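Local coordinates for sister chromatid cohesion protein (Chaetomium thermophilum, PDB 5T8V) that probably acts as a cohesin loader on chromatin, this chain being its C-terminal portion, a long helical solenoid of HEAT repeats, at residues 15-20 and 76-81; 68-73 and 133-138; 451-456 and 614-619; 1031-1036 and 1053-1058; 1067-1072 and 1141-1146. One frame throughout, in Å; residues are numbered along the deposited sequence.

Contact 1: residues 15-20 and 76-81; sequences VALHEL and MTVPLD
Leu17 and Leu20 of helix 9-36 meet Thr77 and Val78 in an apolar helix-to-loop contact near the N-terminal end of the HEAT-repeat solenoid. The loop joins helix 56-71 to helix 81-96, and no hydrogen bond spans the two segments, which bury 165 Å² between them. The CA atoms come nearest at Leu17 and Val78, 7.2 Å apart. Leu17 and Leu20 are three residues apart and therefore share a face of the helix. Leu17 divides its two methyls: CD1 lies 4.0 Å from Val78 CG2, the Leu17 and Val78 side chains running alongside in opposite senses, and CD2 lies 4.0 Å from Thr77 CG2, where Leu17 is roughly perpendicular to Thr77. The fork reaches the loop because CG swings opposite the backbone N (chi1 -179°), lying beside the carbonyl carbon. Burial is uneven across the patch. Thr77 is exposed, whereas Val78 and Leu20 are buried, and Leu20 also packs on Ala65, Leu66 and Thr69 of helix 56-71. Val78 O accepts a hydrogen bond from Arg141 NH1. Val78 CG2 touches both leucines, since besides its contact with Leu17 it sits 3.9 Å from Leu20 CD2.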
# COMPACT_ATOMS: atom_id res chain seq x y z
N VAL A 15 46.19 -50.31 -34.26
CA VAL A 15 44.97 -50.96 -34.75
C VAL A 15 44.12 -49.96 -35.53
O VAL A 15 43.67 -50.24 -36.64
CB VAL A 15 44.18 -51.58 -33.59
CG1 VAL A 15 42.82 -52.08 -34.06
CG2 VAL A 15 44.97 -52.73 -32.98
N ALA A 16 43.89 -48.78 -34.95
CA ALA A 16 43.13 -47.75 -35.66
C ALA A 16 43.79 -47.41 -36.98
O ALA A 16 43.10 -47.24 -38.00
CB ALA A 16 42.99 -46.51 -34.79
N LEU A 17 45.12 -47.32 -37.00
CA LEU A 17 45.83 -47.01 -38.23
C LEU A 17 45.57 -48.07 -39.29
O LEU A 17 45.22 -47.75 -40.43
CB LEU A 17 47.33 -46.89 -37.96
CG LEU A 17 48.21 -46.55 -39.17
CD1 LEU A 17 47.98 -45.11 -39.61
CD2 LEU A 17 49.67 -46.79 -38.85
N HIS A 18 45.74 -49.35 -38.93
CA HIS A 18 45.57 -50.41 -39.92
C HIS A 18 44.12 -50.52 -40.38
O HIS A 18 43.86 -50.81 -41.55
CB HIS A 18 46.06 -51.74 -39.35
CG HIS A 18 47.55 -51.88 -39.34
ND1 HIS A 18 48.38 -51.01 -40.00
CD2 HIS A 18 48.36 -52.80 -38.76
CE1 HIS A 18 49.64 -51.37 -39.83
NE2 HIS A 18 49.65 -52.46 -39.07
N GLU A 19 43.17 -50.28 -39.48
CA GLU A 19 41.76 -50.31 -39.87
C GLU A 19 41.46 -49.20 -40.86
O GLU A 19 40.82 -49.44 -41.90
CB GLU A 19 40.88 -50.19 -38.63
CG GLU A 19 40.85 -51.45 -37.76
CD GLU A 19 39.99 -51.28 -36.52
OE1 GLU A 19 39.56 -50.14 -36.24
OE2 GLU A 19 39.74 -52.29 -35.83
N LEU A 20 41.91 -47.98 -40.57
CA LEU A 20 41.67 -46.88 -41.49
C LEU A 20 42.37 -47.12 -42.83
O LEU A 20 41.83 -46.77 -43.88
CB LEU A 20 42.13 -45.55 -40.89
CG LEU A 20 41.91 -44.37 -41.83
CD1 LEU A 20 41.28 -43.20 -41.11
CD2 LEU A 20 43.22 -43.95 -42.49
N MET A 76 49.12 -38.71 -37.88
CA MET A 76 50.29 -38.21 -38.59
C MET A 76 50.91 -39.28 -39.47
O MET A 76 51.58 -38.96 -40.46
CB MET A 76 51.32 -37.70 -37.58
CG MET A 76 51.83 -38.78 -36.63
SD MET A 76 52.61 -38.10 -35.15
CE MET A 76 51.19 -37.40 -34.31
N THR A 77 50.71 -40.56 -39.14
CA THR A 77 51.34 -41.64 -39.88
C THR A 77 50.60 -42.00 -41.16
O THR A 77 51.18 -42.63 -42.05
CB THR A 77 51.45 -42.89 -39.00
OG1 THR A 77 51.95 -42.51 -37.71
CG2 THR A 77 52.40 -43.91 -39.62
N VAL A 78 49.33 -41.61 -41.28
CA VAL A 78 48.54 -41.88 -42.48
C VAL A 78 49.30 -41.35 -43.70
O VAL A 78 49.72 -40.19 -43.70
CB VAL A 78 47.14 -41.25 -42.39
CG1 VAL A 78 46.42 -41.33 -43.74
CG2 VAL A 78 46.33 -41.94 -41.31
N PRO A 79 49.51 -42.16 -44.74
CA PRO A 79 50.22 -41.66 -45.92
C PRO A 79 49.59 -40.39 -46.46
O PRO A 79 48.38 -40.32 -46.70
CB PRO A 79 50.11 -42.82 -46.91
CG PRO A 79 49.94 -44.02 -46.07
CD PRO A 79 49.15 -43.58 -44.87
N LEU A 80 50.42 -39.36 -46.64
CA LEU A 80 49.93 -38.09 -47.18
C LEU A 80 49.34 -38.28 -48.57
O LEU A 80 48.20 -37.86 -48.83
CB LEU A 80 51.08 -37.08 -47.23
CG LEU A 80 50.80 -35.75 -47.94
CD1 LEU A 80 49.86 -34.89 -47.12
CD2 LEU A 80 52.10 -35.03 -48.24
N ASP A 81 50.08 -38.93 -49.47
CA ASP A 81 49.70 -38.97 -50.88
C ASP A 81 48.29 -39.49 -51.09
O ASP A 81 47.61 -39.07 -52.04
CB ASP A 81 50.70 -39.83 -51.66
CG ASP A 81 51.77 -39.00 -52.35
OD1 ASP A 81 52.01 -37.85 -51.92
OD2 ASP A 81 52.38 -39.50 -53.32

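Contact 2: residues 68-73 and 133-138; sequences KTIELN and SMRIMC
A single methyl group, CD1 of Ile70, carries most of this contact, and it rests against two backbone carbonyl oxygens: it is 3.7 Å from Arg135 O and 3.7 Å from Cys138 O. The segments form no hydrogen bond with each other and bury only 109 Å² between them; Arg135 and Cys138 are buried and Ile70 partly so. Both segments include the C-terminal turns of helices in the HEAT-repeat array, 56-71 and 120-136. Ile70 points toward its partner, and its CG1 arm stands opposite the carbonyl carbon (chi1 -75°) with the outer torsion extended (chi2 171°), which carries CD1 out to the other helix end. There it also meets the aliphatic start of Arg135, CG lying 4.0 Å from CD1. The guanidinium group is bonded elsewhere: the Arg135 chain bends at chi3, and NH1 hydrogen-bonds a bound citric acid molecule, probably from the crystallisation liquor, and more weakly Gln63 O. Helix 56-71 itself closes in a Schellman motif, with Asn73 at positive phi as the C-prime residue and Asn73 N bonded to Ile70 O at 3.0 Å. Of the two oxygens that meet the methyl, Arg135 O already accepts Cys138 N at 2.8 Å. This is consistent with a van der Waals contact that covers the helix end while leaving that bond in place.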
# COMPACT_ATOMS: atom_id res chain seq x y z
N LYS A 68 39.24 -41.85 -34.86
CA LYS A 68 40.06 -42.77 -34.07
C LYS A 68 41.54 -42.43 -34.21
O LYS A 68 42.26 -42.34 -33.21
CB LYS A 68 39.80 -44.21 -34.50
CG LYS A 68 38.67 -44.89 -33.74
CD LYS A 68 38.57 -46.37 -34.11
CE LYS A 68 37.42 -47.06 -33.41
NZ LYS A 68 37.33 -48.50 -33.77
N THR A 69 42.01 -42.24 -35.44
CA THR A 69 43.43 -41.95 -35.64
C THR A 69 43.83 -40.63 -34.99
O THR A 69 44.94 -40.50 -34.47
CB THR A 69 43.78 -41.93 -37.13
OG1 THR A 69 42.95 -40.97 -37.80
CG2 THR A 69 43.57 -43.31 -37.75
N ILE A 70 42.94 -39.64 -35.02
CA ILE A 70 43.26 -38.34 -34.43
C ILE A 70 43.35 -38.45 -32.92
O ILE A 70 44.31 -37.97 -32.30
CB ILE A 70 42.22 -37.29 -34.87
CG1 ILE A 70 42.48 -36.87 -36.32
CG2 ILE A 70 42.27 -36.05 -33.96
CD1 ILE A 70 41.39 -35.99 -36.93
N GLU A 71 42.36 -39.09 -32.29
CA GLU A 71 42.34 -39.15 -30.83
C GLU A 71 43.50 -39.97 -30.27
O GLU A 71 43.92 -39.75 -29.13
CB GLU A 71 41.01 -39.71 -30.34
CG GLU A 71 39.86 -38.71 -30.45
CD GLU A 71 38.56 -39.26 -29.91
OE1 GLU A 71 38.51 -40.47 -29.59
OE2 GLU A 71 37.59 -38.49 -29.79
N LEU A 72 44.02 -40.92 -31.05
CA LEU A 72 45.16 -41.73 -30.62
C LEU A 72 46.49 -41.20 -31.14
O LEU A 72 47.50 -41.89 -31.04
CB LEU A 72 44.96 -43.18 -31.07
CG LEU A 72 43.69 -43.87 -30.56
CD1 LEU A 72 43.69 -45.33 -30.97
CD2 LEU A 72 43.55 -43.75 -29.05
N ASN A 73 46.50 -39.98 -31.68
CA ASN A 73 47.74 -39.30 -32.06
C ASN A 73 48.57 -40.13 -33.04
O ASN A 73 49.81 -40.10 -33.01
CB ASN A 73 48.57 -38.96 -30.82
CG ASN A 73 49.63 -37.90 -31.11
OD1 ASN A 73 49.44 -37.04 -31.97
ND2 ASN A 73 50.75 -37.97 -30.40
N SER A 133 36.35 -33.67 -45.22
CA SER A 133 37.38 -32.67 -45.49
C SER A 133 37.72 -31.87 -44.24
O SER A 133 38.90 -31.73 -43.87
CB SER A 133 36.91 -31.74 -46.61
OG SER A 133 36.74 -32.44 -47.82
N MET A 134 36.70 -31.35 -43.56
CA MET A 134 36.94 -30.57 -42.35
C MET A 134 37.71 -31.38 -41.32
O MET A 134 38.73 -30.94 -40.79
CB MET A 134 35.61 -30.08 -41.77
CG MET A 134 34.79 -29.22 -42.72
SD MET A 134 35.69 -27.82 -43.40
CE MET A 134 35.95 -28.37 -45.09
N ARG A 135 37.23 -32.59 -41.01
CA ARG A 135 37.92 -33.42 -40.03
C ARG A 135 39.38 -33.63 -40.42
O ARG A 135 40.27 -33.60 -39.55
CB ARG A 135 37.21 -34.76 -39.87
CG ARG A 135 37.96 -35.74 -38.99
CD ARG A 135 37.03 -36.77 -38.40
NE ARG A 135 36.15 -36.19 -37.39
CZ ARG A 135 35.06 -36.78 -36.91
NH1 ARG A 135 34.71 -37.98 -37.36
NH2 ARG A 135 34.32 -36.18 -36.00
N ILE A 136 39.65 -33.85 -41.70
CA ILE A 136 41.03 -33.95 -42.17
C ILE A 136 41.79 -32.68 -41.83
O ILE A 136 42.98 -32.72 -41.49
CB ILE A 136 41.07 -34.26 -43.67
CG1 ILE A 136 40.61 -35.70 -43.92
CG2 ILE A 136 42.47 -34.04 -44.24
CD1 ILE A 136 40.38 -36.04 -45.37
N MET A 137 41.13 -31.52 -41.93
CA MET A 137 41.75 -30.27 -41.53
C MET A 137 41.78 -30.07 -40.02
O MET A 137 42.30 -29.05 -39.56
CB MET A 137 41.03 -29.09 -42.19
CG MET A 137 41.46 -28.83 -43.62
SD MET A 137 40.71 -27.34 -44.32
CE MET A 137 39.04 -27.91 -44.57
N CYS A 138 41.25 -31.02 -39.24
CA CYS A 138 41.28 -30.95 -37.78
C CYS A 138 42.23 -31.98 -37.17
O CYS A 138 42.00 -32.44 -36.05
CB CYS A 138 39.87 -31.13 -37.21
SG CYS A 138 38.77 -29.75 -37.55

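Contact 3: residues 451-456 and 614-619; sequences MALELL and LNILLN
Ile616 CG2 fits between Leu453 and Leu456 in the more densely contacted part of this helix-helix contact, which lies close to the middle of the HEAT-repeat solenoid. Helices 446-474 and 610-619 approach to 9.9 Å between the axes of the two segments, with a signed crossing angle of -119°, so their directions are far from antiparallel and the shared patch stays short. Its 180 Å² of buried surface is largely apolar. Leu453 CD2 is 3.5 Å from Ile616 CG2, and Leu456 CD1 reaches the same methyl at 4.0 Å; both leucines lie aslant to the isoleucine. Ile616 presents CG2 to them because this branch is turned opposite its backbone N, while CG1 lies on the amide side (chi1 -77°). Leu456 is buried, whereas Leu453 and Ile616 are each partly exposed, and beyond them Asn619 marks the exposed side of helix 610-619. Contacts thin out at Leu617, where one methyl has a single partner instead of two. Leu617 is nevertheless buried, since helix 628-642 lies against it through Ser632, Ser635 and Ile636. Across the contact it meets backbone and not side chain: its CD1 stands 4.2 Å from Leu453 O.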
# COMPACT_ATOMS: atom_id res chain seq x y z
N MET A 451 9.96 1.68 -14.08
CA MET A 451 10.48 0.39 -14.51
C MET A 451 11.35 -0.23 -13.43
O MET A 451 11.21 -1.41 -13.09
CB MET A 451 11.26 0.55 -15.81
CG MET A 451 11.65 -0.77 -16.46
SD MET A 451 12.82 -0.59 -17.81
CE MET A 451 14.29 -0.10 -16.91
N ALA A 452 12.27 0.57 -12.87
CA ALA A 452 13.21 0.06 -11.88
C ALA A 452 12.48 -0.50 -10.67
O ALA A 452 12.82 -1.58 -10.17
CB ALA A 452 14.18 1.16 -11.47
N LEU A 453 11.49 0.23 -10.16
CA LEU A 453 10.71 -0.28 -9.03
C LEU A 453 9.95 -1.55 -9.42
O LEU A 453 9.94 -2.53 -8.67
CB LEU A 453 9.73 0.79 -8.55
CG LEU A 453 10.37 2.05 -7.95
CD1 LEU A 453 9.34 3.16 -7.81
CD2 LEU A 453 10.99 1.74 -6.60
N GLU A 454 9.33 -1.54 -10.60
CA GLU A 454 8.53 -2.69 -11.03
C GLU A 454 9.38 -3.95 -11.12
O GLU A 454 8.92 -5.04 -10.79
CB GLU A 454 7.86 -2.38 -12.36
CG GLU A 454 7.08 -3.53 -12.96
CD GLU A 454 6.08 -3.08 -14.01
OE1 GLU A 454 6.08 -1.87 -14.34
OE2 GLU A 454 5.30 -3.92 -14.50
N LEU A 455 10.63 -3.82 -11.57
CA LEU A 455 11.50 -4.99 -11.68
C LEU A 455 12.10 -5.37 -10.33
O LEU A 455 12.18 -6.55 -10.00
CB LEU A 455 12.61 -4.74 -12.70
CG LEU A 455 12.22 -4.73 -14.19
CD1 LEU A 455 13.47 -4.63 -15.04
CD2 LEU A 455 11.42 -5.97 -14.59
N LEU A 456 12.55 -4.38 -9.56
CA LEU A 456 13.02 -4.65 -8.21
C LEU A 456 11.97 -5.41 -7.41
O LEU A 456 12.32 -6.20 -6.52
CB LEU A 456 13.39 -3.34 -7.50
CG LEU A 456 14.70 -2.68 -7.96
CD1 LEU A 456 14.82 -1.28 -7.39
CD2 LEU A 456 15.90 -3.51 -7.54
N LEU A 614 14.06 -4.53 -0.57
CA LEU A 614 12.75 -4.65 0.07
C LEU A 614 12.30 -3.29 0.60
O LEU A 614 11.16 -2.86 0.37
CB LEU A 614 12.80 -5.68 1.20
CG LEU A 614 11.51 -5.87 2.00
CD1 LEU A 614 10.33 -6.19 1.09
CD2 LEU A 614 11.69 -6.96 3.05
N ASN A 615 13.20 -2.57 1.27
CA ASN A 615 12.88 -1.22 1.72
C ASN A 615 12.45 -0.36 0.55
O ASN A 615 11.39 0.29 0.59
CB ASN A 615 14.07 -0.61 2.45
CG ASN A 615 14.24 -1.17 3.85
OD1 ASN A 615 13.93 -0.50 4.84
ND2 ASN A 615 14.71 -2.40 3.95
N ILE A 616 13.24 -0.35 -0.53
CA ILE A 616 12.87 0.42 -1.71
C ILE A 616 11.44 0.10 -2.12
O ILE A 616 10.66 0.99 -2.47
CB ILE A 616 13.86 0.14 -2.86
CG1 ILE A 616 15.17 0.90 -2.62
CG2 ILE A 616 13.26 0.53 -4.22
CD1 ILE A 616 16.30 0.52 -3.55
N LEU A 617 11.08 -1.18 -2.05
CA LEU A 617 9.72 -1.57 -2.41
C LEU A 617 8.72 -1.01 -1.41
O LEU A 617 7.73 -0.37 -1.80
CB LEU A 617 9.63 -3.10 -2.48
CG LEU A 617 8.46 -3.68 -3.27
CD1 LEU A 617 8.60 -3.36 -4.75
CD2 LEU A 617 8.37 -5.18 -3.04
N LEU A 618 8.97 -1.21 -0.12
CA LEU A 618 8.03 -0.76 0.90
C LEU A 618 7.78 0.74 0.79
O LEU A 618 6.63 1.19 0.72
CB LEU A 618 8.55 -1.12 2.29
CG LEU A 618 8.50 -2.62 2.62
CD1 LEU A 618 9.43 -2.96 3.78
CD2 LEU A 618 7.08 -3.05 2.94
N ASN A 619 8.85 1.54 0.75
CA ASN A 619 8.69 2.98 0.64
C ASN A 619 7.99 3.39 -0.65
O ASN A 619 7.45 4.50 -0.72
CB ASN A 619 10.05 3.68 0.74
CG ASN A 619 10.66 3.56 2.12
OD1 ASN A 619 10.17 4.15 3.08
ND2 ASN A 619 11.75 2.81 2.22

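Contact 4: residues 1031-1036 and 1053-1058; sequences PALDCV and YTAFQQ
The ring of Phe1056 receives Leu1033 at its edge: CD2 lies near the ring plane, 4.3 Å from Phe1056 CE1. Val1036 CG1 comes to the same CE1 at 4.4 Å, but obliquely. The Phe1056 side chain also touches Tyr1047 and Val1071. The Tyr1053 ring, which does not meet segment 1031-1036, makes a cation-pi contact with Arg1124. Leu1033 CD2 also reaches Ala1055 CB, at 4.4 Å, so one methyl bridges two successive residues of the opposing helix. These are helices 1026-1042 and 1050-1062, neighbours in the chain within the HEAT-repeat solenoid, and their segment axes run at 131° to each other, 11.7 Å apart at the closest. That separation goes with the modest 126 Å² buried. Helix 1026-1042 is kinked at Pro1031, whose N has no bond to the preceding turn.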
# COMPACT_ATOMS: atom_id res chain seq x y z
N PRO A 1031 -30.40 27.91 43.98
CA PRO A 1031 -31.46 26.89 43.93
C PRO A 1031 -32.84 27.47 43.71
O PRO A 1031 -33.73 26.74 43.25
CB PRO A 1031 -31.34 26.20 45.30
CG PRO A 1031 -30.71 27.22 46.18
CD PRO A 1031 -29.77 27.99 45.31
N ALA A 1032 -33.06 28.75 44.01
CA ALA A 1032 -34.34 29.38 43.70
C ALA A 1032 -34.53 29.50 42.20
O ALA A 1032 -35.55 29.07 41.65
CB ALA A 1032 -34.42 30.75 44.37
N LEU A 1033 -33.55 30.09 41.51
CA LEU A 1033 -33.62 30.21 40.06
C LEU A 1033 -33.67 28.84 39.40
O LEU A 1033 -34.38 28.64 38.41
CB LEU A 1033 -32.44 31.03 39.54
CG LEU A 1033 -32.54 32.52 39.86
CD1 LEU A 1033 -31.19 33.19 39.69
CD2 LEU A 1033 -33.59 33.20 38.99
N ASP A 1034 -32.92 27.87 39.95
CA ASP A 1034 -33.00 26.50 39.45
C ASP A 1034 -34.43 25.98 39.57
O ASP A 1034 -34.97 25.40 38.62
CB ASP A 1034 -32.03 25.62 40.24
CG ASP A 1034 -31.82 24.27 39.58
OD1 ASP A 1034 -32.60 23.90 38.68
OD2 ASP A 1034 -30.86 23.57 39.97
N CYS A 1035 -35.05 26.18 40.73
CA CYS A 1035 -36.42 25.72 40.94
C CYS A 1035 -37.37 26.34 39.92
O CYS A 1035 -38.06 25.63 39.18
CB CYS A 1035 -36.85 26.06 42.37
SG CYS A 1035 -38.60 25.80 42.71
N VAL A 1036 -37.44 27.68 39.88
CA VAL A 1036 -38.36 28.33 38.95
C VAL A 1036 -38.08 27.92 37.51
O VAL A 1036 -39.00 27.86 36.69
CB VAL A 1036 -38.30 29.86 39.12
CG1 VAL A 1036 -36.91 30.37 38.83
CG2 VAL A 1036 -39.31 30.54 38.21
N TYR A 1053 -39.70 37.05 34.80
CA TYR A 1053 -38.75 37.63 33.86
C TYR A 1053 -38.08 38.88 34.41
O TYR A 1053 -37.06 39.31 33.85
CB TYR A 1053 -39.41 37.92 32.51
CG TYR A 1053 -40.46 39.01 32.47
CD1 TYR A 1053 -40.11 40.35 32.63
CD2 TYR A 1053 -41.79 38.71 32.23
CE1 TYR A 1053 -41.07 41.35 32.58
CE2 TYR A 1053 -42.75 39.70 32.17
CZ TYR A 1053 -42.39 41.02 32.35
OH TYR A 1053 -43.34 42.01 32.30
N THR A 1054 -38.61 39.47 35.48
CA THR A 1054 -37.85 40.49 36.20
C THR A 1054 -36.64 39.86 36.89
O THR A 1054 -35.57 40.46 36.95
CB THR A 1054 -38.74 41.20 37.22
OG1 THR A 1054 -39.30 40.24 38.13
CG2 THR A 1054 -39.86 41.96 36.53
N ALA A 1055 -36.81 38.63 37.40
CA ALA A 1055 -35.69 37.92 38.01
C ALA A 1055 -34.70 37.45 36.95
O ALA A 1055 -33.49 37.45 37.19
CB ALA A 1055 -36.20 36.74 38.83
N PHE A 1056 -35.19 37.04 35.78
CA PHE A 1056 -34.29 36.66 34.70
C PHE A 1056 -33.50 37.87 34.20
O PHE A 1056 -32.27 37.81 34.07
CB PHE A 1056 -35.07 36.03 33.55
CG PHE A 1056 -35.55 34.62 33.82
CD1 PHE A 1056 -35.30 34.00 35.04
CD2 PHE A 1056 -36.24 33.91 32.85
CE1 PHE A 1056 -35.74 32.71 35.28
CE2 PHE A 1056 -36.68 32.62 33.09
CZ PHE A 1056 -36.43 32.02 34.30
N GLN A 1057 -34.18 38.98 33.93
CA GLN A 1057 -33.49 40.21 33.56
C GLN A 1057 -32.48 40.60 34.63
O GLN A 1057 -31.36 41.03 34.31
CB GLN A 1057 -34.49 41.34 33.33
CG GLN A 1057 -35.09 41.37 31.93
CD GLN A 1057 -34.08 41.76 30.86
OE1 GLN A 1057 -32.88 41.84 31.13
NE2 GLN A 1057 -34.57 42.00 29.65
N GLN A 1058 -32.85 40.47 35.90
CA GLN A 1058 -31.91 40.75 36.98
C GLN A 1058 -30.68 39.85 36.88
O GLN A 1058 -29.55 40.31 37.05
CB GLN A 1058 -32.60 40.58 38.33
CG GLN A 1058 -31.79 41.09 39.52
CD GLN A 1058 -31.48 42.57 39.45
OE1 GLN A 1058 -30.40 43.01 39.83
NE2 GLN A 1058 -32.44 43.36 38.96

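Contact 5: residues 1067-1072 and 1141-1146; sequences LETMVL and AFLAVE
Leu1143 and Ala1144 face Thr1069 and Leu1072 where helices 1139-1154 and 1065-1086 of the HEAT-repeat solenoid lie side by side. Their segment axes are 10.5 Å apart and only 26° from parallel, and 173 Å² is buried without a hydrogen bond between the segments. Along segment 1141-1146, Phe1142 comes ahead of the contact residues, its ring engaged in a cation-pi contact with Arg1176. Leu1143 then turns inward: its CG lies opposite the backbone N (chi1 -180°), which directs CD2 to within 3.6 Å of Leu1072 CB. The same methyl is 3.9 Å from Thr1069 CG2, the leucine side chain standing nearly square to the threonine. Thr1069 thus offers its methyl across the contact while OG1 hydrogen-bonds Pro1065 O in its own helix. The CA atoms come nearest at Leu1072 and Ala1144, 6.7 Å apart, although Ala1144 CB stays 4.5 Å from Leu1072 CD1; Ile1129 and Ile1132 of helix 1115-1133 extend this apolar surface. Glu1146 closes the segment, its side chain packing on Lys1076 and Phe1080, farther along helix 1065-1086.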
# COMPACT_ATOMS: atom_id res chain seq x y z
N LEU A 1067 -25.79 31.41 38.13
CA LEU A 1067 -27.24 31.57 38.17
C LEU A 1067 -27.81 32.12 36.87
O LEU A 1067 -29.04 32.21 36.74
CB LEU A 1067 -27.66 32.44 39.36
CG LEU A 1067 -26.91 33.74 39.66
CD1 LEU A 1067 -27.42 34.85 38.79
CD2 LEU A 1067 -27.07 34.09 41.13
N GLU A 1068 -26.97 32.47 35.90
CA GLU A 1068 -27.44 32.65 34.53
C GLU A 1068 -27.33 31.37 33.72
O GLU A 1068 -28.04 31.21 32.72
CB GLU A 1068 -26.68 33.79 33.83
CG GLU A 1068 -25.25 33.48 33.42
CD GLU A 1068 -24.53 34.72 32.89
OE1 GLU A 1068 -25.15 35.80 32.87
OE2 GLU A 1068 -23.35 34.61 32.51
N THR A 1069 -26.46 30.44 34.14
CA THR A 1069 -26.57 29.06 33.67
C THR A 1069 -27.90 28.46 34.10
O THR A 1069 -28.54 27.74 33.33
CB THR A 1069 -25.41 28.22 34.21
OG1 THR A 1069 -24.16 28.77 33.77
CG2 THR A 1069 -25.51 26.77 33.74
N MET A 1070 -28.33 28.75 35.33
CA MET A 1070 -29.63 28.27 35.79
C MET A 1070 -30.76 28.71 34.86
O MET A 1070 -31.74 27.99 34.69
CB MET A 1070 -29.90 28.76 37.21
CG MET A 1070 -28.92 28.23 38.26
SD MET A 1070 -29.02 26.44 38.50
CE MET A 1070 -27.76 25.85 37.36
N VAL A 1071 -30.64 29.89 34.25
CA VAL A 1071 -31.66 30.37 33.33
C VAL A 1071 -31.46 29.76 31.94
O VAL A 1071 -32.42 29.31 31.30
CB VAL A 1071 -31.64 31.91 33.27
CG1 VAL A 1071 -32.72 32.44 32.33
CG2 VAL A 1071 -31.81 32.51 34.66
N LEU A 1072 -30.22 29.75 31.46
CA LEU A 1072 -29.95 29.25 30.11
C LEU A 1072 -30.35 27.79 29.97
O LEU A 1072 -30.84 27.38 28.91
CB LEU A 1072 -28.47 29.44 29.77
CG LEU A 1072 -28.00 30.88 29.54
CD1 LEU A 1072 -26.49 30.92 29.39
CD2 LEU A 1072 -28.68 31.49 28.32
N ALA A 1141 -20.39 29.74 27.19
CA ALA A 1141 -20.71 30.31 25.89
C ALA A 1141 -21.32 29.26 24.97
O ALA A 1141 -22.25 29.55 24.21
CB ALA A 1141 -19.47 30.93 25.26
N PHE A 1142 -20.80 28.03 25.03
CA PHE A 1142 -21.37 26.98 24.19
C PHE A 1142 -22.83 26.71 24.55
O PHE A 1142 -23.63 26.37 23.67
CB PHE A 1142 -20.59 25.68 24.29
CG PHE A 1142 -21.25 24.53 23.59
CD1 PHE A 1142 -21.36 24.52 22.21
CD2 PHE A 1142 -21.80 23.48 24.31
CE1 PHE A 1142 -21.99 23.48 21.55
CE2 PHE A 1142 -22.43 22.43 23.66
CZ PHE A 1142 -22.53 22.43 22.28
N LEU A 1143 -23.18 26.83 25.83
CA LEU A 1143 -24.58 26.71 26.23
C LEU A 1143 -25.40 27.83 25.61
O LEU A 1143 -26.48 27.60 25.05
CB LEU A 1143 -24.69 26.73 27.75
CG LEU A 1143 -26.10 26.61 28.34
CD1 LEU A 1143 -26.75 25.30 27.95
CD2 LEU A 1143 -26.06 26.76 29.85
N ALA A 1144 -24.89 29.07 25.68
CA ALA A 1144 -25.61 30.19 25.08
C ALA A 1144 -25.87 29.95 23.60
O ALA A 1144 -27.01 30.02 23.13
CB ALA A 1144 -24.82 31.48 25.30
N VAL A 1145 -24.81 29.68 22.83
CA VAL A 1145 -24.98 29.42 21.40
C VAL A 1145 -25.84 28.19 21.17
O VAL A 1145 -26.46 28.06 20.11
CB VAL A 1145 -23.62 29.26 20.69
CG1 VAL A 1145 -22.85 28.11 21.27
CG2 VAL A 1145 -23.81 29.07 19.19
N GLU A 1146 -25.88 27.27 22.13
CA GLU A 1146 -26.76 26.11 22.00
C GLU A 1146 -28.22 26.52 22.13
O GLU A 1146 -29.10 25.86 21.57
CB GLU A 1146 -26.40 25.05 23.04
CG GLU A 1146 -26.99 23.69 22.77
CD GLU A 1146 -26.44 22.63 23.71
OE1 GLU A 1146 -25.55 22.95 24.52
OE2 GLU A 1146 -26.91 21.47 23.64

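None of the five contacts has a hydrogen bond between its segments; contacts 1, 3, 4 and 5 join mainly apolar side chains, while contact 2 sets a methyl against backbone oxygens. Contacts 2 and 4 are buried, whereas contacts 1, 3 and 5 are partly open. Contacts 1 and 2 adjoin at one end of the solenoid, about 11 Å between centres: helix 56-71 supplies a segment to contact 2 and packs on helix 9-36 of contact 1. Contacts 4 and 5 are similarly joined, Leu1033 and Phe1056 resting on Leu1067 and Val1071, but about 126 Å separates the nearest atoms of contacts 1 and 4. Contact 3 stands alone near the chain's centre. Contacts 3, 4 and 5 join helix flanks.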